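PDB 2JC5: exodeoxyribonuclease from Neisseria meningitidis, which probably cleaves the DNA backbone at abasic sites as a metal-dependent endonuclease of DNA repair, and may also act as a 3'-5' exonuclease. Local coordinates for residues A[190-193]-A[198-201]; A[221-226]-A[252-257]; A[95-98]-A[103-106]. All blocks are in the same frame, centred on the assembly; numbering follows the deposited sequence. Where two conformers were deposited one is given.

Contact 1 of 3, residues A[190-193]-A[198-201]; sequences DMWR and DVPG
Trp-192 and Arg-193, in the first turn of helix 191-195, lie against the loop 198-201, which follows the helix; the backbones come nearest at Trp-192 and Gly-201, whose CA atoms are 7.5 Å apart. Side chains from the helix therefore bridge the gap to loop carbonyls. Val-199 O receives two of them. Trp-192 NE1 donates to it over 2.9 Å, with the oxygen close to the indole plane, and Arg-193 NH1 donates to it over 2.8 Å in a nearly straight bond (170° at the hydrogen). The two donors arrive from opposite faces of the carbonyl plane, which probably restrains the rotation of this peptide. Arg-193 NH2 reaches on to Pro-200 O at 3.1 Å, so one guanidinium edge spans two successive carbonyls. The loop leads from helix 191-195 towards strand 204-205 at the surface of the DNase I-like fold, and side chains of the helix tie it down. Arg-193 manages this by bending at chi2 (55°) and chi3 (58°), which curls its end back to the loop. Its NH2 also forms a salt bridge with Asp-158, which probably offsets the nearby Arg-219. Beyond the nitrogen, the six-membered ring of Trp-192 packs across Val-199, CZ2 meeting CG1 at 3.8 Å, while Gly-201 CA lies 3.5 Å from Trp-192 NE1. The indole continues inward to Leu-250, Ala-236 and Val-238, and Tyr-196 meets it edge-to-face.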
ATOM      1  N   ASP A 190     -10.661   7.276  -0.371  1.00  7.26           N
ATOM      2  CA  ASP A 190      -9.750   6.742  -1.372  1.00  6.87           C
ATOM      3  C   ASP A 190      -9.103   7.971  -1.992  1.00  7.15           C
ATOM      4  O   ASP A 190      -9.711   8.678  -2.797  1.00  7.60           O
ATOM      5  CB  ASP A 190     -10.585   5.910  -2.361  1.00  7.55           C
ATOM      6  CG  ASP A 190      -9.813   5.433  -3.546  1.00  6.77           C
ATOM      7  OD1 ASP A 190      -8.646   5.853  -3.722  1.00  6.91           O
ATOM      8  OD2 ASP A 190     -10.405   4.615  -4.304  1.00  7.12           O
ATOM      9  N   MET A 191      -7.873   8.254  -1.596  1.00  7.25           N
ATOM     10  CA  MET A 191      -7.325   9.584  -1.836  1.00  7.59           C
ATOM     11  C   MET A 191      -7.192   9.897  -3.320  1.00  6.97           C
ATOM     12  O   MET A 191      -7.510  11.011  -3.758  1.00  7.76           O
ATOM     13  CB  MET A 191      -5.984   9.766  -1.133  1.00  7.85           C
ATOM     14  CG  MET A 191      -5.701  11.198  -0.745  1.00  9.74           C
ATOM     15  SD  MET A 191      -6.896  11.939   0.414  1.00  9.63           S
ATOM     16  CE  MET A 191      -7.910  13.013  -0.626  1.00 10.57           C
ATOM     17  N   TRP A 192      -6.723   8.923  -4.098  1.00  6.68           N
ATOM     18  CA  TRP A 192      -6.557   9.129  -5.525  1.00  6.31           C
ATOM     19  C   TRP A 192      -7.890   9.462  -6.198  1.00  6.24           C
ATOM     20  O   TRP A 192      -8.008  10.416  -6.979  1.00  7.94           O
ATOM     21  CB  TRP A 192      -5.964   7.892  -6.215  1.00  7.24           C
ATOM     22  CG  TRP A 192      -5.835   8.117  -7.680  1.00  7.20           C
ATOM     23  CD1 TRP A 192      -6.733   7.796  -8.650  1.00  7.25           C
ATOM     24  CD2 TRP A 192      -4.771   8.827  -8.332  1.00  6.13           C
ATOM     25  NE1 TRP A 192      -6.274   8.234  -9.884  1.00  7.39           N
ATOM     26  CE2 TRP A 192      -5.072   8.865  -9.714  1.00  7.67           C
ATOM     27  CE3 TRP A 192      -3.584   9.421  -7.884  1.00  7.63           C
ATOM     28  CZ2 TRP A 192      -4.232   9.452 -10.640  1.00  7.27           C
ATOM     29  CZ3 TRP A 192      -2.751  10.003  -8.815  1.00  7.32           C
ATOM     30  CH2 TRP A 192      -3.086  10.031 -10.179  1.00  7.54           C
ATOM     31  N   ARG A 193      -8.904   8.655  -5.912  1.00  7.12           N
ATOM     32  CA  ARG A 193     -10.183   8.791  -6.611  1.00  7.54           C
ATOM     33  C   ARG A 193     -10.872  10.071  -6.196  1.00  7.43           C
ATOM     34  O   ARG A 193     -11.583  10.680  -6.997  1.00  9.14           O
ATOM     35  CB  ARG A 193     -11.064   7.584  -6.321  1.00  9.12           C
ATOM     36  CG  ARG A 193     -12.390   7.565  -7.013  1.00  9.34           C
ATOM     37  CD  ARG A 193     -12.312   7.702  -8.497  1.00  8.62           C
ATOM     38  NE  ARG A 193     -11.508   6.665  -9.131  1.00  8.32           N
ATOM     39  CZ  ARG A 193     -10.498   6.864  -9.972  1.00  7.94           C
ATOM     40  NH1 ARG A 193     -10.082   8.080 -10.312  1.00  8.45           N
ATOM     41  NH2 ARG A 193      -9.868   5.806 -10.484  1.00  8.58           N
ATOM     42  N   ASP A 198     -11.898  11.370 -12.408  1.00 12.85           N
ATOM     43  CA  ASP A 198     -11.980  10.819 -13.760  1.00 13.08           C
ATOM     44  C   ASP A 198     -10.683  10.262 -14.289  1.00 12.55           C
ATOM     45  O   ASP A 198     -10.606   9.876 -15.446  1.00 15.13           O
ATOM     46  CB  ASP A 198     -12.489  11.909 -14.710  1.00 14.49           C
ATOM     47  CG  ASP A 198     -13.880  12.345 -14.362  0.50 15.55           C
ATOM     48  OD1 ASP A 198     -14.725  11.449 -14.144  0.50 15.68           O
ATOM     49  OD2 ASP A 198     -14.130  13.563 -14.259  0.50 18.07           O
ATOM     50  N   VAL A 199      -9.667  10.172 -13.439  1.00 10.65           N
ATOM     51  CA  VAL A 199      -8.348   9.756 -13.911  1.00 10.90           C
ATOM     52  C   VAL A 199      -8.089   8.330 -13.412  1.00  9.98           C
ATOM     53  O   VAL A 199      -8.022   8.112 -12.190  1.00 10.09           O
ATOM     54  CB  VAL A 199      -7.255  10.709 -13.411  1.00 11.47           C
ATOM     55  CG1 VAL A 199      -5.891  10.272 -13.918  1.00 11.33           C
ATOM     56  CG2 VAL A 199      -7.568  12.136 -13.852  1.00 13.05           C
ATOM     57  N   PRO A 200      -7.980   7.355 -14.339  1.00  9.97           N
ATOM     58  CA  PRO A 200      -7.885   5.963 -13.888  1.00  8.71           C
ATOM     59  C   PRO A 200      -6.832   5.715 -12.795  1.00  7.50           C
ATOM     60  O   PRO A 200      -7.137   5.091 -11.767  1.00  8.43           O
ATOM     61  CB  PRO A 200      -7.575   5.206 -15.175  1.00  8.97           C
ATOM     62  CG  PRO A 200      -8.300   6.000 -16.226  1.00  9.77           C
ATOM     63  CD  PRO A 200      -8.050   7.437 -15.812  1.00 11.33           C
ATOM     64  N   GLY A 201      -5.597   6.126 -13.026  1.00  7.12           N
ATOM     65  CA  GLY A 201      -4.559   5.982 -12.018  1.00  6.96           C
ATOM     66  C   GLY A 201      -4.074   4.574 -11.758  1.00  6.42           C
ATOM     67  O   GLY A 201      -3.808   4.218 -10.610  1.00  6.95           O
TER

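Contact 2 of 3, residues A[221-226]-A[252-257]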
ATOM      1  N   ASP A 221      -3.328  -0.239  -5.658  1.00  5.13           N
ATOM      2  CA  ASP A 221      -2.597   0.415  -4.578  1.00  4.58           C
ATOM      3  C   ASP A 221      -3.355   1.670  -4.206  1.00  4.51           C
ATOM      4  O   ASP A 221      -3.866   2.373  -5.086  1.00  6.37           O
ATOM      5  CB  ASP A 221      -1.185   0.744  -5.033  1.00  7.49           C
ATOM      6  CG  ASP A 221      -0.395  -0.505  -5.397  1.00  7.29           C
ATOM      7  OD1 ASP A 221       0.209  -1.122  -4.480  1.00  9.72           O
ATOM      8  OD2 ASP A 221      -0.367  -0.890  -6.592  1.00  7.55           O
ATOM      9  N   TYR A 222      -3.448   1.928  -2.912  1.00  5.53           N
ATOM     10  CA  TYR A 222      -4.256   3.028  -2.384  1.00  5.91           C
ATOM     11  C   TYR A 222      -3.549   3.748  -1.259  1.00  5.35           C
ATOM     12  O   TYR A 222      -2.713   3.174  -0.563  1.00  7.35           O
ATOM     13  CB  TYR A 222      -5.562   2.525  -1.756  1.00  7.59           C
ATOM     14  CG  TYR A 222      -6.534   1.806  -2.628  1.00  7.49           C
ATOM     15  CD1 TYR A 222      -6.327   0.478  -2.988  1.00  7.46           C
ATOM     16  CD2 TYR A 222      -7.696   2.422  -3.063  1.00  7.71           C
ATOM     17  CE1 TYR A 222      -7.225  -0.182  -3.780  1.00  7.85           C
ATOM     18  CE2 TYR A 222      -8.604   1.750  -3.843  1.00  7.61           C
ATOM     19  CZ  TYR A 222      -8.370   0.440  -4.190  1.00  6.75           C
ATOM     20  OH  TYR A 222      -9.307  -0.230  -4.953  1.00  8.80           O
ATOM     21  N   GLN A 223      -3.967   4.985  -1.036  1.00  5.27           N
ATOM     22  CA  GLN A 223      -3.836   5.644   0.269  1.00  6.03           C
ATOM     23  C   GLN A 223      -5.248   5.912   0.762  1.00  5.65           C
ATOM     24  O   GLN A 223      -5.960   6.716   0.178  1.00  7.32           O
ATOM     25  CB  GLN A 223      -2.999   6.924   0.147  1.00  5.88           C
ATOM     26  CG  GLN A 223      -1.549   6.628  -0.240  1.00  6.91           C
ATOM     27  CD  GLN A 223      -0.546   7.770  -0.007  1.00  4.99           C
ATOM     28  OE1 GLN A 223      -0.761   8.695   0.782  1.00  6.96           O
ATOM     29  NE2 GLN A 223       0.577   7.678  -0.689  1.00  6.38           N
ATOM     30  N   MET A 224      -5.670   5.162   1.779  1.00  5.94           N
ATOM     31  CA  MET A 224      -6.972   5.374   2.413  1.00  6.11           C
ATOM     32  C   MET A 224      -6.771   6.290   3.611  1.00  6.82           C
ATOM     33  O   MET A 224      -5.923   6.009   4.449  1.00  5.85           O
ATOM     34  CB  MET A 224      -7.595   4.061   2.887  1.00  7.51           C
ATOM     35  CG  MET A 224      -7.984   3.113   1.763  1.00  8.82           C
ATOM     36  SD  MET A 224      -9.414   3.742   0.841  1.00 10.39           S
ATOM     37  CE  MET A 224      -9.888   2.246  -0.029  1.00  9.40           C
ATOM     38  N   VAL A 225      -7.541   7.374   3.692  1.00  5.96           N
ATOM     39  CA  VAL A 225      -7.237   8.463   4.619  1.00  5.09           C
ATOM     40  C   VAL A 225      -8.462   8.849   5.454  1.00  6.89           C
ATOM     41  O   VAL A 225      -9.600   8.815   4.974  1.00  6.47           O
ATOM     42  CB  VAL A 225      -6.696   9.688   3.818  1.00  6.01           C
ATOM     43  CG1 VAL A 225      -6.193  10.792   4.736  1.00  7.11           C
ATOM     44  CG2 VAL A 225      -5.564   9.254   2.874  1.00  8.00           C
ATOM     45  N   THR A 226      -8.214   9.242   6.700  1.00  6.42           N
ATOM     46  CA  THR A 226      -9.246   9.780   7.601  1.00  6.45           C
ATOM     47  C   THR A 226      -9.707  11.161   7.115  1.00  8.40           C
ATOM     48  O   THR A 226      -9.019  11.787   6.318  1.00  8.22           O
ATOM     49  CB  THR A 226      -8.694   9.841   9.022  1.00  6.91           C
ATOM     50  OG1 THR A 226      -7.392  10.429   9.006  1.00  8.09           O
ATOM     51  CG2 THR A 226      -8.623   8.436   9.593  1.00  7.63           C
ATOM     52  N   VAL A 252       1.418  10.918  -2.612  1.00  7.15           N
ATOM     53  CA  VAL A 252       0.397  11.919  -2.227  1.00  7.06           C
ATOM     54  C   VAL A 252       1.061  12.962  -1.351  1.00  6.39           C
ATOM     55  O   VAL A 252       1.867  12.616  -0.483  1.00  6.64           O
ATOM     56  CB  VAL A 252      -0.807  11.303  -1.496  1.00  8.12           C
ATOM     57  CG1 VAL A 252      -1.886  12.366  -1.223  1.00  8.39           C
ATOM     58  CG2 VAL A 252      -1.403  10.150  -2.321  1.00  8.59           C
ATOM     59  N   GLU A 253       0.721  14.232  -1.596  1.00  7.30           N
ATOM     60  CA  GLU A 253       1.228  15.358  -0.823  1.00  8.57           C
ATOM     61  C   GLU A 253       0.106  15.930   0.020  1.00  8.14           C
ATOM     62  O   GLU A 253      -0.951  16.256  -0.517  1.00  7.76           O
ATOM     63  CB  GLU A 253       1.788  16.424  -1.775  1.00 10.33           C
ATOM     64  CG  GLU A 253       3.024  15.931  -2.483  1.00 14.21           C
ATOM     65  CD  GLU A 253       3.584  16.906  -3.479  0.50 14.54           C
ATOM     66  OE1 GLU A 253       3.928  18.037  -3.070  0.50 18.30           O
ATOM     67  OE2 GLU A 253       3.704  16.521  -4.665  0.50 18.67           O
ATOM     68  N   TYR A 254       0.353  16.051   1.328  1.00  7.44           N
ATOM     69  CA  TYR A 254      -0.620  16.553   2.284  1.00  7.69           C
ATOM     70  C   TYR A 254      -0.111  17.838   2.927  1.00  8.12           C
ATOM     71  O   TYR A 254       1.045  17.938   3.302  1.00  8.78           O
ATOM     72  CB  TYR A 254      -0.846  15.523   3.397  1.00  7.22           C
ATOM     73  CG  TYR A 254      -1.344  14.180   2.910  1.00  7.09           C
ATOM     74  CD1 TYR A 254      -0.446  13.178   2.547  1.00  7.52           C
ATOM     75  CD2 TYR A 254      -2.705  13.898   2.852  1.00  6.71           C
ATOM     76  CE1 TYR A 254      -0.897  11.947   2.099  1.00  7.15           C
ATOM     77  CE2 TYR A 254      -3.162  12.677   2.416  1.00  7.80           C
ATOM     78  CZ  TYR A 254      -2.263  11.704   2.034  1.00  6.98           C
ATOM     79  OH  TYR A 254      -2.706  10.484   1.586  1.00  7.06           O
ATOM     80  N   ASP A 255      -0.989  18.826   3.048  1.00  7.54           N
ATOM     81  CA  ASP A 255      -0.658  20.058   3.769  1.00  9.09           C
ATOM     82  C   ASP A 255      -0.845  19.787   5.252  1.00  9.67           C
ATOM     83  O   ASP A 255      -1.874  20.127   5.828  1.00  9.92           O
ATOM     84  CB  ASP A 255      -1.554  21.188   3.296  1.00  9.15           C
ATOM     85  CG  ASP A 255      -1.258  22.487   3.976  1.00 10.61           C
ATOM     86  OD1 ASP A 255      -0.195  22.572   4.612  1.00 12.74           O
ATOM     87  OD2 ASP A 255      -2.089  23.418   3.858  1.00 10.62           O
ATOM     88  N   TYR A 256       0.161  19.149   5.849  1.00  8.52           N
ATOM     89  CA  TYR A 256       0.062  18.581   7.192  1.00  9.00           C
ATOM     90  C   TYR A 256       1.442  18.401   7.817  1.00  9.12           C
ATOM     91  O   TYR A 256       2.417  18.111   7.128  1.00 10.35           O
ATOM     92  CB  TYR A 256      -0.642  17.237   7.126  1.00  8.56           C
ATOM     93  CG  TYR A 256      -0.878  16.565   8.452  1.00  8.86           C
ATOM     94  CD1 TYR A 256      -2.033  16.796   9.183  1.00  9.21           C
ATOM     95  CD2 TYR A 256       0.066  15.702   8.985  1.00  8.32           C
ATOM     96  CE1 TYR A 256      -2.252  16.170  10.400  1.00  9.71           C
ATOM     97  CE2 TYR A 256      -0.154  15.073  10.177  1.00 10.07           C
ATOM     98  CZ  TYR A 256      -1.312  15.311  10.891  1.00  8.21           C
ATOM     99  OH  TYR A 256      -1.509  14.676  12.105  1.00 10.54           O
ATOM    100  N   ALA A 257       1.501  18.622   9.127  1.00 10.06           N
ATOM    101  CA  ALA A 257       2.629  18.235   9.966  1.00  9.54           C
ATOM    102  C   ALA A 257       2.116  17.760  11.314  1.00  9.56           C
ATOM    103  O   ALA A 257       1.041  18.166  11.756  1.00 10.84           O
ATOM    104  CB  ALA A 257       3.575  19.404  10.145  1.00  9.60           C
TER
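A buried hydrogen bond between polar side chains, Tyr-254 OH to Gln-223 OE1 at 2.8 Å, joins strands of different sheets. The axes of strands 221-225 and 252-254 run nearly in the same direction, 18° apart, but approach no closer than 10.5 Å, so side chains alone bridge them. The oxygen of Gln-223 lies at the edge of the Tyr-254 ring, and the amide and ring planes are only 28° apart; the hydroxyl sits 25° out of the carbonyl plane. Beyond CG the glutamine chain is extended, which carries its amide across to Val-252, where CD meets CG2 at 3.4 Å. Its other end is held too, because Gln-223 NE2 donates to Ile-4 O. Both polar atoms of this buried amide thus have partners, and its flip is probably settled. On the next inward-facing position Val-225 CG2 rests 3.4 Å from Tyr-254 OH. Val-145 and Cys-147 of strand 143-147 pack on Gln-223, and Ala-236 and Ala-233 of strand 233-238 on Val-252 and Tyr-254. Such sheet-on-sheet packing, here between strands 217-225 and 250-254, forms the core of the two-sheet sandwich of the DNase I-like fold.

Contact 3 of 3, residues A[95-98]-A[103-106]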
ATOM      1  N   PHE A  95       1.527  -6.123   7.818  1.00  6.08           N
ATOM      2  CA  PHE A  95       1.022  -4.899   8.465  1.00  6.33           C
ATOM      3  C   PHE A  95       2.047  -4.305   9.407  1.00  6.03           C
ATOM      4  O   PHE A  95       2.532  -4.989  10.319  1.00  7.35           O
ATOM      5  CB  PHE A  95      -0.254  -5.251   9.235  1.00  6.81           C
ATOM      6  CG  PHE A  95      -0.893  -4.097   9.972  1.00  8.31           C
ATOM      7  CD1 PHE A  95      -0.407  -3.678  11.194  1.00  8.58           C
ATOM      8  CD2 PHE A  95      -2.020  -3.459   9.453  1.00  7.18           C
ATOM      9  CE1 PHE A  95      -1.013  -2.602  11.876  1.00  8.16           C
ATOM     10  CE2 PHE A  95      -2.627  -2.397  10.139  1.00  8.71           C
ATOM     11  CZ  PHE A  95      -2.117  -1.984  11.353  1.00  7.75           C
ATOM     12  N   VAL A  96       2.379  -3.028   9.174  1.00  5.12           N
ATOM     13  CA  VAL A  96       3.195  -2.223  10.105  1.00  5.96           C
ATOM     14  C   VAL A  96       2.531  -0.879  10.252  1.00  5.72           C
ATOM     15  O   VAL A  96       2.071  -0.296   9.269  1.00  5.45           O
ATOM     16  CB  VAL A  96       4.646  -2.027   9.631  1.00  7.35           C
ATOM     17  CG1 VAL A  96       5.395  -0.953  10.476  1.00  9.64           C
ATOM     18  CG2 VAL A  96       5.379  -3.333   9.645  1.00  9.50           C
ATOM     19  N   ARG A  97       2.484  -0.385  11.479  1.00  7.39           N
ATOM     20  CA  ARG A  97       1.913   0.929  11.780  1.00  6.16           C
ATOM     21  C   ARG A  97       2.926   1.770  12.529  1.00  6.68           C
ATOM     22  O   ARG A  97       3.479   1.318  13.526  1.00  7.19           O
ATOM     23  CB  ARG A  97       0.671   0.776  12.642  1.00  7.19           C
ATOM     24  CG  ARG A  97       0.098   2.088  13.138  1.00  7.25           C
ATOM     25  CD  ARG A  97      -1.183   1.907  13.908  1.00  9.15           C
ATOM     26  NE  ARG A  97      -1.609   3.165  14.524  1.00 10.49           N
ATOM     27  CZ  ARG A  97      -2.820   3.408  15.016  1.00 12.55           C
ATOM     28  NH1 ARG A  97      -3.780   2.501  14.977  1.00 11.86           N
ATOM     29  NH2 ARG A  97      -3.088   4.598  15.536  1.00 14.41           N
ATOM     30  N   CYS A  98       3.141   2.989  12.061  1.00  6.38           N
ATOM     31  CA  CYS A  98       4.022   3.945  12.735  1.00  7.28           C
ATOM     32  C   CYS A  98       3.256   5.200  13.103  1.00  6.91           C
ATOM     33  O   CYS A  98       2.544   5.769  12.274  1.00  7.40           O
ATOM     34  CB  CYS A  98       5.202   4.288  11.848  1.00  7.86           C
ATOM     35  SG  CYS A  98       6.337   2.926  11.639  1.00  8.91           S
ATOM     36  N   LEU A 103      -0.496  11.554  14.044  1.00  6.98           N
ATOM     37  CA  LEU A 103      -0.441  10.934  12.720  1.00  7.01           C
ATOM     38  C   LEU A 103      -0.093   9.461  12.847  1.00  6.22           C
ATOM     39  O   LEU A 103       0.826   9.086  13.582  1.00  6.91           O
ATOM     40  CB  LEU A 103       0.620  11.627  11.852  1.00  8.31           C
ATOM     41  CG  LEU A 103       0.852  11.069  10.439  1.00  8.12           C
ATOM     42  CD1 LEU A 103      -0.385  11.243   9.585  1.00 10.10           C
ATOM     43  CD2 LEU A 103       2.060  11.714   9.824  1.00  9.28           C
ATOM     44  N   SER A 104      -0.785   8.625  12.081  1.00  6.47           N
ATOM     45  CA  SER A 104      -0.393   7.228  11.928  1.00  6.59           C
ATOM     46  C   SER A 104      -0.347   6.896  10.463  1.00  6.55           C
ATOM     47  O   SER A 104      -1.233   7.285   9.691  1.00  6.79           O
ATOM     48  CB  SER A 104      -1.365   6.287  12.621  1.00  7.37           C
ATOM     49  OG  SER A 104      -1.431   6.528  14.014  1.00  9.32           O
ATOM     50  N   VAL A 105       0.696   6.186  10.073  1.00  5.36           N
ATOM     51  CA  VAL A 105       0.795   5.656   8.726  1.00  6.02           C
ATOM     52  C   VAL A 105       1.040   4.157   8.777  1.00  6.96           C
ATOM     53  O   VAL A 105       1.896   3.678   9.545  1.00  6.18           O
ATOM     54  CB  VAL A 105       1.905   6.369   7.959  1.00  6.75           C
ATOM     55  CG1 VAL A 105       1.985   5.848   6.535  1.00  9.26           C
ATOM     56  CG2 VAL A 105       1.678   7.865   7.976  1.00  7.84           C
ATOM     57  N   ILE A 106       0.280   3.441   7.954  0.50  6.13           N
ATOM     58  CA  ILE A 106       0.351   1.999   7.853  0.50  5.76           C
ATOM     59  C   ILE A 106       0.884   1.609   6.492  0.50  5.77           C
ATOM     60  O   ILE A 106       0.650   2.301   5.489  0.50  5.63           O
ATOM     61  CB  ILE A 106      -1.033   1.374   8.075  0.50  5.75           C
ATOM     62  CG1 ILE A 106      -1.388   1.481   9.559  0.50  7.05           C
ATOM     63  CG2 ILE A 106      -1.103  -0.082   7.579  0.50  6.46           C
ATOM     64  CD1 ILE A 106      -2.834   1.674   9.839  0.50  7.50           C
TER
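Ser-104 OG is gripped by three groups: Arg-97 NH2, at 3.0 Å across the strand pair, and, from beyond the segments, Arg-142 NH2 and Asp-99 OD1. The bond from Arg-97 is bent (133° at the hydrogen), and the serine oxygen lies 31° out of the guanidinium plane. Arg-97 gets there with a chain stretched out from CG to NE, along the face of the sheet. Its charge is spread over two carboxylates, NE pairing with Asp-99 and NH2 with Glu-140, which probably offsets the nearby Arg-142. The root of the Arg-97 side chain crosses Ile-106 at a slant, CB 3.8 Å from CG1 of Ile-106. From the other end of the strand the Phe-95 ring closes on this isoleucine, its CE2 3.8 Å from CG2 of Ile-106. Phe-130, Met-133 and Met-137 of helix 117-139 pack on this face of Phe-95, Arg-97 and Ile-106. The other face presents Val-96, Cys-98 and Val-105, and Val-96 and Cys-98 there meet Val-71 of strand 69-73. Between the strands, Cys-98 and Val-105 make a hydrogen-bonded pair with both N-O distances 2.9 Å, from Cys-98 N to Val-105 O and from Val-105 N to Cys-98 O. Arg-97 and Ile-106 form the adjoining non-hydrogen-bonded pair, with CA atoms 4.4 Å apart; beside it Ile-106 CA makes a CA-H...O contact with Val-96 O at 3.2 Å. With axes 161° apart, the strands form an antiparallel beta hairpin, set between helix and opposing sheet in the alpha/beta sandwich of DNase I-like enzymes.

How the contacts relate
Contacts 1 and 2, with centres 13 Å apart, meet where Met-191 N lies 3.0 Å from Gln-223 O, a probable hydrogen bond that ties the start of helix 191-195 to strand 221-225. Contact 2 also meets contact 3, whose centre is 12 Å away, through Tyr-256 OH against Leu-103 CB at 3.7 Å. Contacts 1 and 3 stay apart, nearest atoms about 11 Å. Contact 2 holds Asp-221 of the predicted catalytic site, which bonds His-247, and the other two lie a shell or more away: between side chains, Trp-192 is about 9 Å from Asp-221, Gln-223 and Ile-106 are each about 11 Å from Asp-149, and Phe-95 is about 8 Å from Tyr-109.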